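Local coordinates for L544 (Acanthamoeba polyphaga mimivirus, PDB 4AMQ), which probably acts as a metal-dependent nucleotidyl transferase of the virion, binding two manganese ions through an aspartate cluster, at residues V281-D284 / S285-I289; L297-A300 / K301-I305; T108-R111 / F112-T115; I158-D161 / L162-R166; D258-I261 / S262-E266. All blocks are in the same frame, centred on the assembly; numbering follows the deposited sequence.

Interaction 1 (V281-D284 / S285-I289); sequences VRID and SYRTI
R287 reaches back along its helix toward D284 and I283 of the preceding turn. Its guanidinium crosses the D284 carboxylate at a slant, the two planes 39° apart, and the salt bridge from NH1 to OD1 of D284 is weak at 3.5 Å. One face of the same guanidinium receives the methyl CG2 of I283, which lies 4.1 Å from NE of R287. An arginine suits this place because its long arm packs against the apolar branch while its charge meets the aspartate. Both charged groups have further partners on helix 334-368: R287 makes a cation-pi contact with Y349, whose hydroxyl is weakly bonded to D284 OD2. T288 turns its hydroxyl back to the carbonyl oxygen of D284, OG1 to O 3.0 Å, while its own N donates to that oxygen at 2.8 Å from the opposite face of the carbonyl plane; two bonds thus grip one acceptor. Y286, with CG anti to its backbone N (chi1 -170°), carries its ring to helices 297-311 and 334-368, where its OH bonds to I338 O. This is the i to i+3 and i to i+4 pairing of an alpha-helix, partly buried in the helical domain, with one side against helices 297-311 and 334-368.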
loop_
_atom_site.group_PDB
_atom_site.type_symbol
_atom_site.label_atom_id
_atom_site.label_comp_id
_atom_site.label_asym_id
_atom_site.label_seq_id
_atom_site.Cartn_x
_atom_site.Cartn_y
_atom_site.Cartn_z
ATOM N N VAL A 281 6.236 5.590 0.041
ATOM C CA VAL A 281 5.784 4.255 0.425
ATOM C C VAL A 281 6.252 3.886 1.834
ATOM O O VAL A 281 5.528 3.239 2.593
ATOM C CB VAL A 281 6.288 3.187 -0.563
ATOM C CG1 VAL A 281 5.966 1.799 -0.048
ATOM C CG2 VAL A 281 5.680 3.409 -1.951
ATOM N N ARG A 282 7.470 4.297 2.175
ATOM C CA ARG A 282 8.048 3.979 3.474
ATOM C C ARG A 282 7.322 4.732 4.589
ATOM O O ARG A 282 7.154 4.212 5.687
ATOM C CB ARG A 282 9.550 4.277 3.476
ATOM C CG ARG A 282 10.366 3.303 2.619
ATOM C CD ARG A 282 11.732 3.863 2.230
ATOM N NE ARG A 282 12.504 4.321 3.383
ATOM C CZ ARG A 282 13.737 4.812 3.309
ATOM N NH1 ARG A 282 14.349 4.905 2.135
ATOM N NH2 ARG A 282 14.360 5.211 4.411
ATOM N N ILE A 283 6.879 5.950 4.295
ATOM C CA ILE A 283 6.050 6.712 5.227
ATOM C C ILE A 283 4.654 6.089 5.349
ATOM O O ILE A 283 4.080 6.057 6.434
ATOM C CB ILE A 283 5.933 8.187 4.801
ATOM C CG1 ILE A 283 7.279 8.898 4.977
ATOM C CG2 ILE A 283 4.860 8.896 5.608
ATOM C CD1 ILE A 283 7.332 10.272 4.351
ATOM N N ASP A 284 4.111 5.589 4.240
ATOM C CA ASP A 284 2.851 4.841 4.286
ATOM C C ASP A 284 2.965 3.581 5.157
ATOM O O ASP A 284 2.019 3.204 5.841
ATOM C CB ASP A 284 2.395 4.455 2.881
ATOM C CG ASP A 284 1.757 5.603 2.134
ATOM O OD1 ASP A 284 1.159 6.490 2.782
ATOM O OD2 ASP A 284 1.841 5.605 0.888
ATOM N N SER A 285 4.128 2.935 5.127
ATOM C CA SER A 285 4.375 1.764 5.968
ATOM C C SER A 285 4.295 2.103 7.461
ATOM O O SER A 285 3.686 1.370 8.240
ATOM C CB SER A 285 5.732 1.145 5.634
ATOM O OG SER A 285 5.735 0.643 4.311
ATOM N N TYR A 286 4.911 3.216 7.851
ATOM C CA TYR A 286 4.816 3.709 9.220
ATOM C C TYR A 286 3.345 3.882 9.594
ATOM O O TYR A 286 2.870 3.307 10.575
ATOM C CB TYR A 286 5.563 5.043 9.337
ATOM C CG TYR A 286 5.758 5.564 10.748
ATOM C CD1 TYR A 286 4.699 6.104 11.469
ATOM C CD2 TYR A 286 7.009 5.529 11.352
ATOM C CE1 TYR A 286 4.881 6.591 12.753
ATOM C CE2 TYR A 286 7.200 6.011 12.638
ATOM C CZ TYR A 286 6.134 6.542 13.329
ATOM O OH TYR A 286 6.324 7.019 14.602
ATOM N N ARG A 287 2.626 4.664 8.792
ATOM C CA ARG A 287 1.205 4.936 9.018
ATOM C C ARG A 287 0.363 3.676 9.139
ATOM O O ARG A 287 -0.418 3.527 10.079
ATOM C CB ARG A 287 0.640 5.780 7.878
ATOM C CG ARG A 287 1.143 7.200 7.835
ATOM C CD ARG A 287 0.849 7.796 6.475
ATOM N NE ARG A 287 0.892 9.251 6.489
ATOM C CZ ARG A 287 0.549 10.006 5.453
ATOM N NH1 ARG A 287 0.147 9.437 4.328
ATOM N NH2 ARG A 287 0.610 11.326 5.542
ATOM N N THR A 288 0.511 2.783 8.169
ATOM C CA THR A 288 -0.278 1.555 8.131
ATOM C C THR A 288 -0.024 0.685 9.357
ATOM O O THR A 288 -0.962 0.219 10.001
ATOM C CB THR A 288 0.007 0.739 6.857
ATOM O OG1 THR A 288 -0.415 1.482 5.708
ATOM C CG2 THR A 288 -0.735 -0.588 6.896
ATOM N N ILE A 289 1.246 0.468 9.681
ATOM C CA ILE A 289 1.592 -0.349 10.840
ATOM C C ILE A 289 1.100 0.316 12.123
ATOM O O ILE A 289 0.526 -0.339 12.990
ATOM C CB ILE A 289 3.107 -0.609 10.934
ATOM C CG1 ILE A 289 3.606 -1.312 9.669
ATOM C CG2 ILE A 289 3.426 -1.448 12.162
ATOM C CD1 ILE A 289 5.116 -1.464 9.611
#

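Interaction 2 (L297-A300 / K301-I305)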
loop_
_atom_site.group_PDB
_atom_site.type_symbol
_atom_site.label_atom_id
_atom_site.label_comp_id
_atom_site.label_asym_id
_atom_site.label_seq_id
_atom_site.Cartn_x
_atom_site.Cartn_y
_atom_site.Cartn_z
ATOM N N LEU A 297 8.193 0.989 19.461
ATOM C CA LEU A 297 9.149 2.091 19.406
ATOM C C LEU A 297 10.358 1.736 18.554
ATOM O O LEU A 297 10.789 2.523 17.713
ATOM C CB LEU A 297 9.596 2.496 20.816
ATOM C CG LEU A 297 10.630 3.624 20.882
ATOM C CD1 LEU A 297 10.143 4.835 20.108
ATOM C CD2 LEU A 297 10.942 3.999 22.328
ATOM N N ASP A 298 10.901 0.545 18.782
ATOM C CA ASP A 298 12.085 0.089 18.066
ATOM C C ASP A 298 11.896 0.096 16.547
ATOM O O ASP A 298 12.808 0.447 15.804
ATOM C CB ASP A 298 12.498 -1.300 18.557
ATOM C CG ASP A 298 13.432 -2.006 17.595
ATOM O OD1 ASP A 298 14.598 -1.573 17.466
ATOM O OD2 ASP A 298 13.004 -3.002 16.976
ATOM N N THR A 299 10.708 -0.280 16.086
ATOM C CA THR A 299 10.436 -0.292 14.655
ATOM C C THR A 299 10.219 1.127 14.143
ATOM O O THR A 299 10.707 1.488 13.071
ATOM C CB THR A 299 9.227 -1.181 14.307
ATOM O OG1 THR A 299 9.492 -2.524 14.731
ATOM C CG2 THR A 299 8.966 -1.170 12.807
ATOM N N ALA A 300 9.498 1.934 14.919
ATOM C CA ALA A 300 9.269 3.328 14.556
ATOM C C ALA A 300 10.594 4.061 14.421
ATOM O O ALA A 300 10.790 4.848 13.497
ATOM C CB ALA A 300 8.387 4.018 15.590
ATOM N N LYS A 301 11.501 3.796 15.354
ATOM C CA LYS A 301 12.808 4.434 15.356
ATOM C C LYS A 301 13.637 4.020 14.147
ATOM O O LYS A 301 14.297 4.850 13.531
ATOM C CB LYS A 301 13.571 4.109 16.645
ATOM C CG LYS A 301 15.021 4.557 16.614
ATOM C CD LYS A 301 15.765 4.186 17.891
ATOM C CE LYS A 301 15.282 4.998 19.077
ATOM N NZ LYS A 301 16.151 4.773 20.268
ATOM N N SER A 302 13.612 2.734 13.813
ATOM C CA SER A 302 14.383 2.252 12.677
ATOM C C SER A 302 13.899 2.923 11.389
ATOM O O SER A 302 14.700 3.314 10.545
ATOM C CB SER A 302 14.315 0.722 12.568
ATOM O OG SER A 302 13.053 0.289 12.083
ATOM N N ILE A 303 12.585 3.067 11.254
ATOM C CA ILE A 303 12.005 3.723 10.091
ATOM C C ILE A 303 12.408 5.196 10.025
ATOM O O ILE A 303 12.849 5.679 8.982
ATOM C CB ILE A 303 10.468 3.602 10.076
ATOM C CG1 ILE A 303 10.046 2.174 9.718
ATOM C CG2 ILE A 303 9.863 4.603 9.096
ATOM C CD1 ILE A 303 8.544 1.940 9.774
ATOM N N ILE A 304 12.261 5.899 11.146
ATOM C CA ILE A 304 12.605 7.319 11.225
ATOM C C ILE A 304 14.083 7.564 10.930
ATOM O O ILE A 304 14.442 8.505 10.227
ATOM C CB ILE A 304 12.265 7.904 12.607
ATOM C CG1 ILE A 304 10.749 7.970 12.803
ATOM C CG2 ILE A 304 12.879 9.290 12.769
ATOM C CD1 ILE A 304 10.053 8.938 11.875
ATOM N N ILE A 305 14.942 6.712 11.473
ATOM C CA ILE A 305 16.374 6.821 11.219
ATOM C C ILE A 305 16.712 6.652 9.738
ATOM O O ILE A 305 17.518 7.410 9.190
ATOM C CB ILE A 305 17.169 5.804 12.049
ATOM C CG1 ILE A 305 17.269 6.287 13.500
ATOM C CG2 ILE A 305 18.552 5.595 11.451
ATOM C CD1 ILE A 305 18.019 5.341 14.420
#
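In S302 the hydroxyl sits between the backbone N and the carbonyl carbon (chi1 74°), a rotation that folds OG back over the previous turn to the carbonyl of T299. OG donates to T299 O at 2.8 Å, meeting the oxygen well off the C=O direction, with an angle of 121° at the acceptor. T299 O is shared: the N of I303 also donates to it at 3.1 Å, and both donors come from the same face of the carbonyl plane. Serine fits here because its short arm can bond to its own helix and satisfy its hydroxyl without reaching beyond it. I303 has chi1 near -73°, which lays CG1 beside the backbone N and brings it to 3.5 Å from T299 O; farther out, its CD1 comes to 4.4 Å from CG2 of T299. I304 has the same first rotation, and its CG1 lies against the carbonyl oxygen of A300 at 3.2 Å. The pattern is that of the first turns of an amphipathic alpha-helix, 297-311, where T299 OG1 is bonded to D296 OD1 just ahead of the helix. The backbone bonds from K301 N to L297 O and from I304 N to A300 O carry the regular spiral through the segment. A300 offers a mere methyl on the buried side, small enough for the ring of Y286 from helix 274-292 to pack closely, and I303 and I304, one turn on, continue this face with branched, apolar surface. K301, bent at chi3, lies on the exposed side, as suits a charged side chain, and I304 also packs on W341 and L345 of helix 334-368.

Interaction 3 (T108-R111 / F112-T115)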
loop_
_atom_site.group_PDB
_atom_site.type_symbol
_atom_site.label_atom_id
_atom_site.label_comp_id
_atom_site.label_asym_id
_atom_site.label_seq_id
_atom_site.Cartn_x
_atom_site.Cartn_y
_atom_site.Cartn_z
ATOM N N THR A 108 -16.691 -8.990 2.430
ATOM C CA THR A 108 -17.172 -7.620 2.299
ATOM C C THR A 108 -18.359 -7.357 3.216
ATOM O O THR A 108 -19.092 -8.276 3.580
ATOM C CB THR A 108 -17.577 -7.287 0.848
ATOM O OG1 THR A 108 -18.550 -8.232 0.386
ATOM C CG2 THR A 108 -16.361 -7.316 -0.071
ATOM N N ASP A 109 -18.530 -6.095 3.591
ATOM C CA ASP A 109 -19.671 -5.667 4.388
ATOM C C ASP A 109 -20.599 -4.860 3.489
ATOM O O ASP A 109 -20.441 -3.646 3.348
ATOM C CB ASP A 109 -19.205 -4.820 5.574
ATOM C CG ASP A 109 -20.339 -4.455 6.514
ATOM O OD1 ASP A 109 -21.515 -4.644 6.136
ATOM O OD2 ASP A 109 -20.053 -3.970 7.629
ATOM N N ASP A 110 -21.565 -5.540 2.882
ATOM C CA ASP A 110 -22.383 -4.951 1.822
ATOM C C ASP A 110 -23.229 -3.746 2.250
ATOM O O ASP A 110 -23.807 -3.060 1.404
ATOM C CB ASP A 110 -23.258 -6.023 1.161
ATOM C CG ASP A 110 -22.446 -7.000 0.328
ATOM O OD1 ASP A 110 -21.402 -6.590 -0.222
ATOM O OD2 ASP A 110 -22.849 -8.178 0.226
ATOM N N ARG A 111 -23.296 -3.487 3.554
ATOM C CA ARG A 111 -23.999 -2.311 4.060
ATOM C C ARG A 111 -23.269 -1.046 3.623
ATOM O O ARG A 111 -23.841 0.045 3.614
ATOM C CB ARG A 111 -24.101 -2.350 5.587
ATOM C CG ARG A 111 -24.825 -3.567 6.144
ATOM C CD ARG A 111 -24.759 -3.608 7.673
ATOM N NE ARG A 111 -23.382 -3.646 8.162
ATOM C CZ ARG A 111 -23.021 -3.416 9.421
ATOM N NH1 ARG A 111 -23.934 -3.125 10.339
ATOM N NH2 ARG A 111 -21.741 -3.470 9.766
ATOM N N PHE A 112 -21.999 -1.204 3.261
ATOM C CA PHE A 112 -21.201 -0.101 2.753
ATOM C C PHE A 112 -21.084 -0.195 1.239
ATOM O O PHE A 112 -20.310 0.536 0.625
ATOM C CB PHE A 112 -19.821 -0.090 3.417
ATOM C CG PHE A 112 -19.870 0.159 4.898
ATOM C CD1 PHE A 112 -19.913 1.451 5.393
ATOM C CD2 PHE A 112 -19.882 -0.898 5.795
ATOM C CE1 PHE A 112 -19.964 1.686 6.750
ATOM C CE2 PHE A 112 -19.933 -0.668 7.154
ATOM C CZ PHE A 112 -19.976 0.625 7.630
ATOM N N LEU A 113 -21.854 -1.103 0.642
ATOM C CA LEU A 113 -21.923 -1.202 -0.812
ATOM C C LEU A 113 -22.915 -0.178 -1.347
ATOM O O LEU A 113 -24.084 -0.491 -1.573
ATOM C CB LEU A 113 -22.323 -2.615 -1.254
ATOM C CG LEU A 113 -22.422 -2.831 -2.768
ATOM C CD1 LEU A 113 -21.194 -2.279 -3.463
ATOM C CD2 LEU A 113 -22.605 -4.300 -3.103
ATOM N N LEU A 114 -22.438 1.045 -1.551
ATOM C CA LEU A 114 -23.293 2.133 -1.999
ATOM C C LEU A 114 -23.683 1.986 -3.462
ATOM O O LEU A 114 -23.062 1.235 -4.217
ATOM C CB LEU A 114 -22.596 3.478 -1.779
ATOM C CG LEU A 114 -23.082 4.353 -0.623
ATOM C CD1 LEU A 114 -23.371 3.512 0.602
ATOM C CD2 LEU A 114 -22.059 5.429 -0.295
ATOM N N THR A 115 -24.732 2.701 -3.846
ATOM C CA THR A 115 -25.106 2.828 -5.242
ATOM C C THR A 115 -24.854 4.275 -5.652
ATOM O O THR A 115 -25.312 4.723 -6.701
ATOM C CB THR A 115 -26.579 2.437 -5.472
ATOM O OG1 THR A 115 -26.954 1.420 -4.534
ATOM C CG2 THR A 115 -26.774 1.913 -6.889
#
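Leaving strand 99-108, the chain makes a short 3-10 turn in which F112 N donates to D109 O at 2.9 Å and L113 N to D110 O, also at 2.9 Å. The second donor stands above the D110 carbonyl plane, and L113 then forms the centre of an inverse gamma turn that bends the chain onward. Among the side chains, D109 works in two directions. Its carboxylate is gripped side-on by R111, NE to OD1 2.9 Å and NH2 to OD2 2.8 Å, each oxygen using its syn lone pair and lying in the guanidinium plane. A chi1 of -175° turns CG of D109 opposite the amide nitrogen and brings the same carboxylate to the edge of the F112 ring, OD2 to CE2 3.3 Å, the two planes 89° apart. Aspartate suits this place, being short enough to pair with R111 two residues on while its oxygen faces the slightly positive C-H rim of the ring. Beside it, D110 OD1 lies 3.9 Å from CD2 of L113, the two side chains pointing the same way. R111 NH2 also bonds to R180 O, while F112 packs on L162 of helix 152-163 and K124 of helix 118-125, and L113 rests on Y163.

Interaction 4 (I158-D161 / L162-R166)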
loop_
_atom_site.group_PDB
_atom_site.type_symbol
_atom_site.label_atom_id
_atom_site.label_comp_id
_atom_site.label_asym_id
_atom_site.label_seq_id
_atom_site.Cartn_x
_atom_site.Cartn_y
_atom_site.Cartn_z
ATOM N N ILE A 158 -12.935 6.570 2.103
ATOM C CA ILE A 158 -13.308 6.557 3.516
ATOM C C ILE A 158 -13.874 5.215 3.960
ATOM O O ILE A 158 -13.587 4.742 5.063
ATOM C CB ILE A 158 -14.352 7.648 3.826
ATOM C CG1 ILE A 158 -13.660 8.977 4.104
ATOM C CG2 ILE A 158 -15.204 7.267 5.023
ATOM C CD1 ILE A 158 -14.565 9.988 4.753
ATOM N N ILE A 159 -14.674 4.607 3.091
ATOM C CA ILE A 159 -15.443 3.425 3.452
ATOM C C ILE A 159 -14.848 2.134 2.901
ATOM O O ILE A 159 -15.418 1.056 3.075
ATOM C CB ILE A 159 -16.888 3.548 2.949
ATOM C CG1 ILE A 159 -16.931 3.375 1.428
ATOM C CG2 ILE A 159 -17.471 4.891 3.361
ATOM C CD1 ILE A 159 -18.321 3.164 0.870
ATOM N N TRP A 160 -13.705 2.243 2.234
ATOM C CA TRP A 160 -13.064 1.074 1.647
ATOM C C TRP A 160 -12.690 0.059 2.723
ATOM O O TRP A 160 -12.947 -1.134 2.576
ATOM C CB TRP A 160 -11.830 1.485 0.839
ATOM C CG TRP A 160 -11.170 0.344 0.125
ATOM C CD1 TRP A 160 -9.866 -0.044 0.230
ATOM C CD2 TRP A 160 -11.788 -0.567 -0.796
ATOM N NE1 TRP A 160 -9.631 -1.136 -0.574
ATOM C CE2 TRP A 160 -10.795 -1.476 -1.213
ATOM C CE3 TRP A 160 -13.083 -0.699 -1.309
ATOM C CZ2 TRP A 160 -11.055 -2.504 -2.120
ATOM C CZ3 TRP A 160 -13.340 -1.720 -2.208
ATOM C CH2 TRP A 160 -12.331 -2.609 -2.605
ATOM N N ASP A 161 -12.094 0.541 3.809
ATOM C CA ASP A 161 -11.685 -0.328 4.905
ATOM C C ASP A 161 -12.894 -0.956 5.591
ATOM O O ASP A 161 -12.776 -1.976 6.275
ATOM C CB ASP A 161 -10.846 0.451 5.917
ATOM C CG ASP A 161 -9.566 0.996 5.313
ATOM O OD1 ASP A 161 -9.003 0.328 4.418
ATOM O OD2 ASP A 161 -9.126 2.091 5.729
ATOM N N LEU A 162 -14.056 -0.341 5.397
ATOM C CA LEU A 162 -15.293 -0.819 6.004
ATOM C C LEU A 162 -16.035 -1.788 5.086
ATOM O O LEU A 162 -16.683 -2.723 5.554
ATOM C CB LEU A 162 -16.188 0.361 6.384
ATOM C CG LEU A 162 -15.626 1.250 7.496
ATOM C CD1 LEU A 162 -16.308 2.611 7.519
ATOM C CD2 LEU A 162 -15.749 0.555 8.842
ATOM N N TYR A 163 -15.935 -1.564 3.779
ATOM C CA TYR A 163 -16.526 -2.478 2.807
ATOM C C TYR A 163 -15.739 -3.782 2.738
ATOM O O TYR A 163 -16.315 -4.864 2.816
ATOM C CB TYR A 163 -16.614 -1.829 1.422
ATOM C CG TYR A 163 -17.119 -2.764 0.346
ATOM C CD1 TYR A 163 -18.226 -3.570 0.565
ATOM C CD2 TYR A 163 -16.493 -2.833 -0.892
ATOM C CE1 TYR A 163 -18.692 -4.424 -0.411
ATOM C CE2 TYR A 163 -16.954 -3.683 -1.880
ATOM C CZ TYR A 163 -18.053 -4.477 -1.632
ATOM O OH TYR A 163 -18.519 -5.329 -2.609
ATOM N N LYS A 164 -14.420 -3.675 2.597
ATOM C CA LYS A 164 -13.554 -4.851 2.580
ATOM C C LYS A 164 -13.169 -5.260 3.997
ATOM O O LYS A 164 -12.627 -4.456 4.755
ATOM C CB LYS A 164 -12.293 -4.582 1.760
ATOM C CG LYS A 164 -12.565 -4.100 0.351
ATOM C CD LYS A 164 -13.333 -5.134 -0.459
ATOM C CE LYS A 164 -12.465 -6.336 -0.800
ATOM N NZ LYS A 164 -13.196 -7.311 -1.659
ATOM N N LEU A 165 -13.448 -6.511 4.352
ATOM C CA LEU A 165 -13.155 -7.002 5.690
ATOM C C LEU A 165 -11.666 -7.274 5.895
ATOM O O LEU A 165 -11.102 -8.199 5.306
ATOM C CB LEU A 165 -13.968 -8.260 5.993
ATOM C CG LEU A 165 -15.488 -8.088 6.068
ATOM C CD1 LEU A 165 -16.164 -9.415 6.358
ATOM C CD2 LEU A 165 -15.856 -7.057 7.126
ATOM N N ARG A 166 -11.034 -6.457 6.732
ATOM C CA ARG A 166 -9.642 -6.676 7.097
ATOM C C ARG A 166 -9.583 -7.387 8.443
ATOM O O ARG A 166 -9.903 -6.802 9.476
ATOM C CB ARG A 166 -8.878 -5.347 7.157
ATOM C CG ARG A 166 -9.035 -4.483 5.911
ATOM C CD ARG A 166 -8.008 -3.352 5.859
ATOM N NE ARG A 166 -8.150 -2.405 6.963
ATOM C CZ ARG A 166 -7.466 -1.267 7.064
ATOM N NH1 ARG A 166 -6.594 -0.931 6.126
ATOM N NH2 ARG A 166 -7.657 -0.464 8.102
HETATM O O HOH W 1 -12.327 -4.278 7.997
#
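One face of the W160 indole carries the aliphatic chain of K164: CG stands 3.3 Å from the centroid of the six-membered ring and 13° off its normal, a CH-pi contact. The edge of the neighbouring Y163 ring is met in its plane by W160 CZ3, which lies 3.6 Å from CD2 of Y163. The two aromatic planes are 56° apart and the pair is oblique. A second flat pair is formed by D161 and R166, whose carboxylate and guanidinium are stacked with planes 16° apart. OD1 of D161 lies over the face of the guanidinium, 3.2 Å from NH1 of R166; because the oxygen lies well out of the guanidinium plane, no N-H points at it and the attraction in this salt bridge is of charges only.

The first torsion of W160 leans the indole forward along the chain, toward Y163 and K164, and K164, bent at chi2 and chi3, follows the ring with its methylenes. Lysine suits this place because its long apolar arm can cover a ring while its ammonium extends beyond. The backbone turns from helix to strand here: K164 N still donates to W160 O at 2.9 Å, but K164 has already left helical angles. A water then bridges the junction, donating to D161 O at 2.9 Å and accepting from R166 N at 2.8 Å. R166 also makes a cation-pi contact with Y103. The segment thus carries helix 152-163 into strand 164-167, an outermost strand of the mixed sheet, which pairs antiparallel with strand 99-108, where Y163 and K164 touch T108.

Interaction 5 (D258-I261 / S262-E266)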
loop_
_atom_site.group_PDB
_atom_site.type_symbol
_atom_site.label_atom_id
_atom_site.label_comp_id
_atom_site.label_asym_id
_atom_site.label_seq_id
_atom_site.Cartn_x
_atom_site.Cartn_y
_atom_site.Cartn_z
ATOM N N ASP A 258 6.183 1.419 -26.913
ATOM C CA ASP A 258 7.195 2.195 -27.611
ATOM C C ASP A 258 8.501 2.071 -26.839
ATOM O O ASP A 258 8.637 2.628 -25.751
ATOM C CB ASP A 258 6.778 3.661 -27.708
ATOM C CG ASP A 258 7.695 4.471 -28.606
ATOM O OD1 ASP A 258 8.854 4.719 -28.211
ATOM O OD2 ASP A 258 7.254 4.870 -29.706
ATOM N N PRO A 259 9.472 1.339 -27.401
ATOM C CA PRO A 259 10.710 1.037 -26.673
ATOM C C PRO A 259 11.430 2.296 -26.192
ATOM O O PRO A 259 11.669 2.450 -24.996
ATOM C CB PRO A 259 11.561 0.303 -27.715
ATOM C CG PRO A 259 11.007 0.737 -29.034
ATOM C CD PRO A 259 9.536 0.900 -28.807
ATOM N N THR A 260 11.762 3.185 -27.120
ATOM C CA THR A 260 12.534 4.376 -26.797
ATOM C C THR A 260 11.895 5.200 -25.678
ATOM O O THR A 260 12.563 5.589 -24.723
ATOM C CB THR A 260 12.728 5.266 -28.037
ATOM O OG1 THR A 260 13.265 4.482 -29.110
ATOM C CG2 THR A 260 13.677 6.413 -27.726
ATOM N N ILE A 261 10.598 5.461 -25.802
ATOM C CA ILE A 261 9.903 6.309 -24.842
ATOM C C ILE A 261 9.632 5.602 -23.515
ATOM O O ILE A 261 9.656 6.231 -22.458
ATOM C CB ILE A 261 8.590 6.869 -25.422
ATOM C CG1 ILE A 261 8.886 7.748 -26.637
ATOM C CG2 ILE A 261 7.833 7.667 -24.372
ATOM C CD1 ILE A 261 7.668 8.449 -27.191
ATOM N N SER A 262 9.379 4.299 -23.569
ATOM C CA SER A 262 9.122 3.542 -22.350
ATOM C C SER A 262 10.384 3.420 -21.495
ATOM O O SER A 262 10.307 3.438 -20.268
ATOM C CB SER A 262 8.526 2.165 -22.660
ATOM O OG SER A 262 9.361 1.420 -23.529
ATOM N N LYS A 263 11.542 3.304 -22.144
ATOM C CA LYS A 263 12.823 3.308 -21.436
ATOM C C LYS A 263 13.056 4.637 -20.727
ATOM O O LYS A 263 13.511 4.674 -19.581
ATOM C CB LYS A 263 13.982 3.055 -22.403
ATOM C CG LYS A 263 14.347 1.586 -22.609
ATOM C CD LYS A 263 13.275 0.853 -23.397
ATOM C CE LYS A 263 13.679 -0.578 -23.720
ATOM N NZ LYS A 263 12.548 -1.302 -24.366
ATOM N N GLN A 264 12.758 5.730 -21.420
ATOM C CA GLN A 264 12.964 7.053 -20.858
ATOM C C GLN A 264 12.036 7.288 -19.673
ATOM O O GLN A 264 12.457 7.800 -18.638
ATOM C CB GLN A 264 12.764 8.126 -21.928
ATOM C CG GLN A 264 13.766 8.022 -23.071
ATOM C CD GLN A 264 13.477 8.990 -24.207
ATOM O OE1 GLN A 264 12.397 9.580 -24.284
ATOM N NE2 GLN A 264 14.448 9.155 -25.098
ATOM N N LEU A 265 10.774 6.903 -19.823
ATOM C CA LEU A 265 9.804 7.071 -18.749
ATOM C C LEU A 265 10.144 6.188 -17.551
ATOM O O LEU A 265 10.004 6.613 -16.404
ATOM C CB LEU A 265 8.381 6.801 -19.248
ATOM C CG LEU A 265 7.726 7.984 -19.963
ATOM C CD1 LEU A 265 6.362 7.608 -20.517
ATOM C CD2 LEU A 265 7.615 9.172 -19.018
ATOM N N GLU A 266 10.598 4.968 -17.821
ATOM C CA GLU A 266 10.994 4.058 -16.755
ATOM C C GLU A 266 12.172 4.641 -15.981
ATOM O O GLU A 266 12.211 4.585 -14.752
ATOM C CB GLU A 266 11.364 2.689 -17.323
ATOM C CG GLU A 266 11.664 1.629 -16.267
ATOM C CD GLU A 266 10.409 1.083 -15.598
ATOM O OE1 GLU A 266 9.317 1.656 -15.801
ATOM O OE2 GLU A 266 10.514 0.074 -14.868
#
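Helix 259-272 begins just after D258, and its first turns are joined by backbone bonds from S262 N to D258 O at 2.8 Å and from L265 N to I261 O at 2.9 Å. D258 is the N-cap: its OD1 accepts from I261 N at 3.1 Å, met on the anti side and 21° out of the carboxylate plane. Aspartate suits this position since its short carboxylate can turn back to an amide N of the first turn, and its negative charge probably interacts favourably with the positive N-terminal end of the helix dipole. P259 follows at the first helical residue, where its lack of an N-H costs no bond. A chi1 of 56° folds the S262 hydroxyl back on the start of the helix, OG 2.6 Å from D258 O. I261 and L265 lie side by side, CG2 of I261 4.1 Å from CD1 of L265, and both pack on Y367 of helix 334-368. T260 and Q264 also lie side by side and point the same way, CG2 of T260 3.9 Å from NE2 of Q264, whose OE1 bonds to the hydroxyl of Y367. The arrangement is a classical Asp N-cap with proline at the first position of an alpha-helix.

From the N terminus the chain meets interaction 3 first, making the tight turn after strand 99-108, and then interaction 4, where helix 152-163 runs into strand 164-167. The two touch: D109 N lies 2.7 Å from Y163 O, a probable hydrogen bond tying the loop after strand 99-108 to the end of helix 152-163, beside antiparallel strands 99-108 and 164-167. The other three belong to the helical domain. Interaction 5 opens helix 259-272; interactions 1 and 2 lie on successive helices 274-292 and 297-311, which pack on each other, so that these two touch. Each contact lies within one continuous stretch and closes no long loop; all run in series, none nesting or crossing. Interactions 1 and 4 approach to about 6 Å between nearest atoms.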